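Local coordinates for effector protein B, substrate of the Dot/Icm secretion system (Legionella drancourtii, PDB 4JVS), which probably stimulates GTP hydrolysis by a host Rab GTPase, the piece described being the GAP domain of a secreted Legionella effector, at residues 24-29 against 39-44; 58-63 against 169-174; 161-166 against 200-205. All blocks are in the same frame, centred on the assembly; numbering follows the deposited sequence.

Interaction 1 of 3, residues 24-29 against 39-44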
# COMPACT_ATOMS: atom_id res chain seq x y z
N PRO A 24 -19.12 -13.66 20.65
CA PRO A 24 -17.90 -13.71 21.46
C PRO A 24 -17.14 -12.40 21.41
O PRO A 24 -17.26 -11.66 20.44
CB PRO A 24 -17.09 -14.81 20.80
CG PRO A 24 -17.58 -14.87 19.43
CD PRO A 24 -19.03 -14.54 19.48
N LEU A 25 -16.34 -12.12 22.45
CA LEU A 25 -15.60 -10.88 22.57
C LEU A 25 -14.13 -11.08 22.24
O LEU A 25 -13.42 -11.79 22.95
CB LEU A 25 -15.71 -10.35 24.00
CG LEU A 25 -15.04 -9.04 24.39
CD1 LEU A 25 -15.91 -7.86 24.02
CD2 LEU A 25 -14.79 -9.04 25.87
N LEU A 26 -13.67 -10.46 21.16
CA LEU A 26 -12.25 -10.53 20.82
C LEU A 26 -11.44 -9.73 21.82
O LEU A 26 -11.69 -8.53 22.02
CB LEU A 26 -12.01 -10.00 19.41
CG LEU A 26 -12.84 -10.65 18.31
CD1 LEU A 26 -12.46 -10.02 17.00
CD2 LEU A 26 -12.65 -12.16 18.29
N GLN A 27 -10.47 -10.39 22.45
CA GLN A 27 -9.62 -9.74 23.44
C GLN A 27 -8.14 -9.90 23.11
O GLN A 27 -7.73 -10.91 22.54
CB GLN A 27 -9.91 -10.29 24.83
CG GLN A 27 -10.97 -9.51 25.59
CD GLN A 27 -11.08 -9.94 27.04
OE1 GLN A 27 -11.33 -11.11 27.33
NE2 GLN A 27 -10.89 -8.99 27.95
N MET A 28 -7.34 -8.93 23.50
CA MET A 28 -5.93 -8.97 23.19
C MET A 28 -5.09 -9.31 24.39
O MET A 28 -5.20 -8.73 25.43
CB MET A 28 -5.48 -7.69 22.60
CG MET A 28 -6.14 -7.39 21.29
SD MET A 28 -5.20 -6.20 20.40
CE MET A 28 -3.55 -6.82 20.56
N GLU A 29 -4.25 -10.30 24.18
CA GLU A 29 -3.66 -11.09 25.22
C GLU A 29 -2.51 -10.47 25.97
O GLU A 29 -1.94 -9.46 25.58
CB GLU A 29 -3.28 -12.46 24.71
CG GLU A 29 -3.76 -12.77 23.31
CD GLU A 29 -4.35 -14.14 23.19
OE1 GLU A 29 -3.61 -15.11 23.02
OE2 GLU A 29 -5.57 -14.26 23.28
N ARG A 39 -5.18 -17.76 16.46
CA ARG A 39 -5.61 -19.11 16.81
C ARG A 39 -6.76 -19.02 17.80
O ARG A 39 -7.81 -19.65 17.62
CB ARG A 39 -4.46 -19.89 17.43
CG ARG A 39 -4.69 -21.40 17.54
CD ARG A 39 -3.98 -21.98 18.78
NE ARG A 39 -4.83 -21.92 19.97
CZ ARG A 39 -4.56 -21.25 21.09
NH1 ARG A 39 -3.44 -20.55 21.22
NH2 ARG A 39 -5.43 -21.28 22.09
N THR A 40 -6.56 -18.22 18.85
CA THR A 40 -7.59 -17.96 19.85
C THR A 40 -8.88 -17.44 19.24
O THR A 40 -9.95 -17.99 19.48
CB THR A 40 -7.11 -16.94 20.90
OG1 THR A 40 -6.05 -17.50 21.68
CG2 THR A 40 -8.25 -16.56 21.82
N TRP A 41 -8.78 -16.38 18.45
CA TRP A 41 -9.98 -15.76 17.87
C TRP A 41 -10.71 -16.68 16.90
O TRP A 41 -11.94 -16.77 16.93
CB TRP A 41 -9.64 -14.42 17.22
CG TRP A 41 -9.23 -13.39 18.21
CD1 TRP A 41 -9.31 -13.48 19.58
CD2 TRP A 41 -8.65 -12.11 17.93
NE1 TRP A 41 -8.82 -12.33 20.16
CE2 TRP A 41 -8.41 -11.48 19.17
CE3 TRP A 41 -8.30 -11.44 16.75
CZ2 TRP A 41 -7.84 -10.21 19.27
CZ3 TRP A 41 -7.74 -10.18 16.85
CH2 TRP A 41 -7.52 -9.58 18.10
N ALA A 42 -9.96 -17.37 16.05
CA ALA A 42 -10.56 -18.31 15.11
C ALA A 42 -11.34 -19.40 15.85
O ALA A 42 -12.36 -19.87 15.37
CB ALA A 42 -9.51 -18.92 14.20
N GLY A 43 -10.84 -19.78 17.02
CA GLY A 43 -11.51 -20.76 17.85
C GLY A 43 -12.83 -20.25 18.40
O GLY A 43 -13.84 -20.95 18.33
N LEU A 44 -12.81 -19.03 18.94
CA LEU A 44 -14.01 -18.38 19.46
C LEU A 44 -15.07 -18.15 18.37
O LEU A 44 -16.27 -18.23 18.63
CB LEU A 44 -13.66 -17.03 20.09
CG LEU A 44 -12.93 -16.96 21.43
CD1 LEU A 44 -12.70 -15.52 21.83
CD2 LEU A 44 -13.76 -17.66 22.48

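Interaction 2 of 3, residues 58-63 against 169-174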
# COMPACT_ATOMS: atom_id res chain seq x y z
N VAL A 58 -10.92 -4.31 21.06
CA VAL A 58 -9.73 -4.47 20.23
C VAL A 58 -9.07 -3.11 19.99
O VAL A 58 -9.69 -2.17 19.49
CB VAL A 58 -10.08 -5.17 18.87
CG1 VAL A 58 -8.85 -5.31 17.99
CG2 VAL A 58 -10.68 -6.54 19.13
N ASN A 59 -7.80 -3.00 20.37
CA ASN A 59 -7.02 -1.81 20.08
C ASN A 59 -6.22 -2.00 18.80
O ASN A 59 -5.20 -2.69 18.79
CB ASN A 59 -6.08 -1.49 21.24
CG ASN A 59 -5.27 -0.22 21.03
OD1 ASN A 59 -4.99 0.18 19.90
ND2 ASN A 59 -4.87 0.40 22.12
N PHE A 60 -6.66 -1.35 17.73
CA PHE A 60 -6.08 -1.56 16.42
C PHE A 60 -4.60 -1.18 16.31
O PHE A 60 -3.83 -1.87 15.65
CB PHE A 60 -6.94 -0.92 15.33
CG PHE A 60 -8.21 -1.67 15.08
CD1 PHE A 60 -8.20 -2.86 14.38
CD2 PHE A 60 -9.41 -1.21 15.57
CE1 PHE A 60 -9.37 -3.56 14.16
CE2 PHE A 60 -10.58 -1.90 15.36
CZ PHE A 60 -10.56 -3.08 14.66
N GLY A 61 -4.20 -0.11 17.00
CA GLY A 61 -2.80 0.24 17.15
C GLY A 61 -1.96 -0.86 17.80
O GLY A 61 -0.85 -1.17 17.34
N GLN A 62 -2.48 -1.48 18.86
CA GLN A 62 -1.76 -2.59 19.49
C GLN A 62 -1.80 -3.85 18.61
O GLN A 62 -0.86 -4.64 18.61
CB GLN A 62 -2.32 -2.91 20.88
CG GLN A 62 -2.45 -1.70 21.82
CD GLN A 62 -1.12 -1.12 22.28
OE1 GLN A 62 -0.29 -1.82 22.89
NE2 GLN A 62 -0.90 0.17 22.01
N LEU A 63 -2.88 -4.03 17.86
CA LEU A 63 -2.99 -5.18 16.99
C LEU A 63 -1.93 -5.05 15.90
O LEU A 63 -1.30 -6.04 15.52
CB LEU A 63 -4.37 -5.27 16.36
CG LEU A 63 -5.00 -6.67 16.23
CD1 LEU A 63 -6.10 -6.68 15.19
CD2 LEU A 63 -3.96 -7.69 15.90
N ASN A 169 -5.10 -8.41 6.32
CA ASN A 169 -6.51 -8.54 6.03
C ASN A 169 -7.33 -8.83 7.30
O ASN A 169 -8.47 -8.39 7.41
CB ASN A 169 -6.72 -9.62 4.97
CG ASN A 169 -8.10 -9.60 4.37
OD1 ASN A 169 -8.83 -8.62 4.47
ND2 ASN A 169 -8.48 -10.70 3.73
N ILE A 170 -6.74 -9.56 8.24
CA ILE A 170 -7.39 -9.83 9.52
C ILE A 170 -7.70 -8.49 10.21
O ILE A 170 -8.81 -8.25 10.68
CB ILE A 170 -6.50 -10.68 10.45
CG1 ILE A 170 -6.25 -12.06 9.85
CG2 ILE A 170 -7.11 -10.79 11.84
CD1 ILE A 170 -5.34 -12.94 10.70
N ILE A 171 -6.69 -7.63 10.26
CA ILE A 171 -6.83 -6.31 10.84
C ILE A 171 -7.82 -5.47 10.05
O ILE A 171 -8.61 -4.74 10.64
CB ILE A 171 -5.46 -5.60 10.88
CG1 ILE A 171 -4.49 -6.42 11.75
CG2 ILE A 171 -5.61 -4.17 11.36
CD1 ILE A 171 -3.17 -5.76 12.03
N LEU A 172 -7.80 -5.61 8.73
CA LEU A 172 -8.73 -4.91 7.84
C LEU A 172 -10.18 -5.28 8.14
O LEU A 172 -11.03 -4.41 8.35
CB LEU A 172 -8.43 -5.27 6.38
CG LEU A 172 -8.75 -4.30 5.23
CD1 LEU A 172 -8.87 -5.03 3.91
CD2 LEU A 172 -9.99 -3.47 5.47
N GLN A 173 -10.45 -6.58 8.13
CA GLN A 173 -11.82 -7.04 8.35
C GLN A 173 -12.33 -6.63 9.72
O GLN A 173 -13.50 -6.27 9.86
CB GLN A 173 -11.93 -8.55 8.13
CG GLN A 173 -11.51 -9.00 6.73
CD GLN A 173 -12.31 -8.34 5.62
OE1 GLN A 173 -13.47 -7.97 5.82
NE2 GLN A 173 -11.70 -8.21 4.45
N LEU A 174 -11.46 -6.67 10.73
CA LEU A 174 -11.84 -6.23 12.08
C LEU A 174 -12.17 -4.73 12.14
O LEU A 174 -13.15 -4.34 12.76
CB LEU A 174 -10.76 -6.58 13.10
CG LEU A 174 -10.47 -8.06 13.34
CD1 LEU A 174 -9.45 -8.25 14.46
CD2 LEU A 174 -11.75 -8.84 13.63

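Interaction 3 of 3, residues 161-166 against 200-205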
# COMPACT_ATOMS: atom_id res chain seq x y z
N GLN A 161 5.09 -12.89 1.59
CA GLN A 161 4.26 -11.74 1.28
C GLN A 161 2.78 -12.10 1.43
O GLN A 161 1.94 -11.26 1.75
CB GLN A 161 4.58 -11.26 -0.14
CG GLN A 161 3.76 -10.11 -0.63
CD GLN A 161 4.62 -8.99 -1.14
OE1 GLN A 161 5.38 -8.39 -0.38
NE2 GLN A 161 4.50 -8.68 -2.44
N ARG A 162 2.49 -13.36 1.28
CA ARG A 162 1.14 -13.83 1.25
C ARG A 162 0.66 -14.01 2.64
O ARG A 162 -0.49 -13.79 2.92
CB ARG A 162 1.18 -15.15 0.51
CG ARG A 162 -0.07 -15.75 0.08
CD ARG A 162 0.27 -16.97 -0.66
NE ARG A 162 0.57 -16.64 -2.04
CZ ARG A 162 1.30 -17.38 -2.85
NH1 ARG A 162 1.84 -18.49 -2.43
NH2 ARG A 162 1.50 -16.97 -4.09
N LEU A 163 1.54 -14.45 3.51
CA LEU A 163 1.28 -14.53 4.94
C LEU A 163 1.14 -13.13 5.52
O LEU A 163 0.32 -12.86 6.39
CB LEU A 163 2.44 -15.26 5.64
CG LEU A 163 2.49 -15.21 7.17
CD1 LEU A 163 1.45 -16.12 7.79
CD2 LEU A 163 3.89 -15.53 7.70
N ALA A 164 1.96 -12.24 5.00
CA ALA A 164 1.97 -10.84 5.39
C ALA A 164 0.63 -10.20 5.09
O ALA A 164 0.01 -9.60 5.96
CB ALA A 164 3.08 -10.12 4.66
N THR A 165 0.21 -10.34 3.83
CA THR A 165 -1.04 -9.77 3.34
C THR A 165 -2.21 -10.35 4.11
O THR A 165 -3.19 -9.66 4.39
CB THR A 165 -1.24 -10.07 1.83
OG1 THR A 165 -0.06 -9.70 1.09
CG2 THR A 165 -2.46 -9.32 1.27
N ALA A 166 -2.11 -11.64 4.43
CA ALA A 166 -3.14 -12.35 5.17
C ALA A 166 -3.36 -11.73 6.54
O ALA A 166 -4.50 -11.57 6.99
CB ALA A 166 -2.77 -13.83 5.30
N ASP A 200 -8.44 -18.17 9.04
CA ASP A 200 -8.03 -19.50 8.58
C ASP A 200 -6.96 -19.41 7.47
O ASP A 200 -6.04 -20.22 7.42
CB ASP A 200 -9.23 -20.33 8.12
CG ASP A 200 -10.23 -20.61 9.25
OD1 ASP A 200 -9.79 -20.75 10.42
OD2 ASP A 200 -11.45 -20.68 8.98
N ASP A 201 -7.08 -18.42 6.58
CA ASP A 201 -6.07 -18.19 5.56
C ASP A 201 -4.72 -17.83 6.19
O ASP A 201 -3.67 -18.19 5.66
CB ASP A 201 -6.50 -17.10 4.59
CG ASP A 201 -7.56 -17.58 3.61
OD1 ASP A 201 -8.29 -18.54 3.94
OD2 ASP A 201 -7.66 -16.99 2.50
N PHE A 202 -4.75 -17.12 7.31
CA PHE A 202 -3.51 -16.79 8.02
C PHE A 202 -2.80 -18.05 8.54
O PHE A 202 -1.62 -18.28 8.24
CB PHE A 202 -3.74 -15.81 9.16
CG PHE A 202 -2.48 -15.37 9.83
CD1 PHE A 202 -1.66 -14.41 9.24
CD2 PHE A 202 -2.08 -15.93 11.03
CE1 PHE A 202 -0.48 -14.01 9.84
CE2 PHE A 202 -0.90 -15.54 11.64
CZ PHE A 202 -0.10 -14.58 11.05
N MET A 203 -3.53 -18.85 9.31
CA MET A 203 -3.10 -20.17 9.76
C MET A 203 -2.46 -21.02 8.66
O MET A 203 -1.37 -21.58 8.86
CB MET A 203 -4.30 -20.94 10.30
CG MET A 203 -4.31 -21.16 11.79
SD MET A 203 -4.63 -19.64 12.69
CE MET A 203 -2.96 -19.13 13.16
N GLN A 204 -3.14 -21.14 7.53
CA GLN A 204 -2.66 -21.95 6.42
C GLN A 204 -1.31 -21.46 5.91
O GLN A 204 -0.36 -22.23 5.78
CB GLN A 204 -3.66 -21.94 5.26
CG GLN A 204 -4.99 -22.61 5.58
CD GLN A 204 -6.03 -22.40 4.48
OE1 GLN A 204 -5.72 -21.92 3.38
NE2 GLN A 204 -7.29 -22.76 4.78
N TYR A 205 -1.24 -20.16 5.63
CA TYR A 205 -0.04 -19.53 5.10
C TYR A 205 1.10 -19.60 6.11
O TYR A 205 2.27 -19.69 5.73
CB TYR A 205 -0.34 -18.08 4.72
CG TYR A 205 -1.30 -17.91 3.56
CD1 TYR A 205 -1.30 -18.80 2.49
CD2 TYR A 205 -2.19 -16.84 3.52
CE1 TYR A 205 -2.18 -18.63 1.42
CE2 TYR A 205 -3.08 -16.67 2.46
CZ TYR A 205 -3.06 -17.57 1.42
OH TYR A 205 -3.93 -17.40 0.37

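Interaction 1 of 3, residues 24-29 against 39-44
Leu26 lies over one face of the Trp41 indole while the next two residues of the same extended segment, Gln27 and Met28, run along the ring's edge. The CD2 methyl of Leu26 sits 3.9 Å from the centroid of the five-membered ring of Trp41, 20° off the normal, a CH-pi contact in which the two side chains cross at about a right angle. Trp41 has its CG beside the backbone N (chi1 -67°), which carries the indole from helix 34-45 toward the loop. Its NE1 donates to the main-chain O of Gln27 at 3.0 Å; the acceptor lies near the ring plane, but the N-H...O angle of 140° is bent. This single bond engages the indole N-H and should help fix the ring's rotation about chi2. Farther round the edge, Met28 CG approaches Trp41 CZ2 at 3.9 Å. At the other end, Pro24 CB packs on Leu44 CB at 4.1 Å. The carboxylate of Glu29 slides past Thr40, whose OG1 is already hydrogen-bonded to the main-chain O of Glu36 one turn earlier. Leu174 of helix 156-177 touches both Leu26 and Trp41, extending the apolar packing inward. An N-terminal segment without regular structure is thus laid across the helix that follows it, pinned by a tryptophan, at one end of the helical N-terminal subdomain of the LepB-type GAP domain.

Interaction 2 of 3, residues 58-63 against 169-174
The Phe60 ring has Val58 CG1 of its own segment above one face, 4.2 Å from the plane and offset toward the rim, while Leu174 CB lies at its edge, in plane, 3.5 Å from Phe60 CE1. This is helix-to-helix packing inside the helical N-terminal subdomain of the LepB GAP domain: the first turn of helix 60-80 rests on helix 156-177. Phe60 crosses Leu174 obliquely and slides past Ile171 in the opposite direction, Phe60 CD1 and Ile171 CG2 being 4.2 Å apart. With chi1 at -73°, CG stands beside the backbone N of Phe60, and the ring's far end reaches the main chain of Leu174. One turn on, Leu63 fills the other half of the contact. It meets Ile171 tip to tip, Leu63 CD1 to Ile171 CG1 at 3.8 Å, and the same methyl also touches Leu174 CD1, whose side chain lies across it at about a right angle. The four side chains form an apolar patch, and Phe34 of helix 34-45 packs against Leu63. Leu174 also touches Leu195 of helix 193-214. Asn169 and Leu172, on helix 156-177, pack against a chain of another protein. At its start helix 60-80 is N-capped by Asn59, whose OD1 accepts from Gln62 N at 3.2 Å; the N-H...O angle is 160°, but the donor stands above the carbonyl plane rather than on a lone pair.

Interaction 3 of 3, residues 161-166 against 200-205
Tyr205 keeps its CG beside the backbone N (chi1 -67°), turning its ring toward helix 156-177, and Arg162 starts out extended (chi1 -168°), which lays its methylenes over that ring. Arg162 CG is 3.8 Å from the Tyr205 centroid and only 12° off the normal, a CH-pi contact close to the ring centre, and Arg162 CD follows at 3.6 Å from Tyr205 CE1. The chain then bends at chi3, and the guanidinium, not stacked on the ring, hydrogen-bonds through NH2 to Pro153 O. The edge of the same ring is met by Ala166 CB, in plane and 3.5 Å from Tyr205 CD2. Helices 156-177 and 193-214 run nearly antiparallel here, their axes 8.9 Å apart at closest approach, as neighbours in the helical N-terminal subdomain of this GAP domain. The backbones come close at two points, Leu163 CA to Tyr205 CA at 5.2 Å and Ala166 CA to Phe202 CA at 5.3 Å. Leu163 supplies the second aromatic contact: its CD1 methyl is over one face of Phe202, 4.0 Å from the centroid. Ala166 CB approaches the edge of the Phe202 ring, which also meets Phe34 of helix 34-45 edge-to-face. Within helix 156-177, Thr165 OG1 donates to Gln161 O at 2.6 Å, and Gln161 and Thr165 each pack against a basic side chain of another protein chain.

How the interactions relate
From the N terminus, interaction 1 closes first, a short loop in which the extended 24-29 segment folds back on helix 34-45. The chain then enters helix 60-80, and interaction 2 closes a much longer excursion of 105 residues when helix 156-177 comes back to the first turn of helix 60-80. Interaction 3 opens inside that excursion and closes beyond it, so interactions 2 and 3 cross, sharing helix 156-177. Interaction 1 stands in series before both. Leu26 against Val58 and Met28 against Asn59 join interactions 1 and 2, Ala42 touches Asp200 of interaction 3, and Ile170 packs on Phe202. Together they tie helices 34-45, 60-80, 156-177 and 193-214 into one bundle.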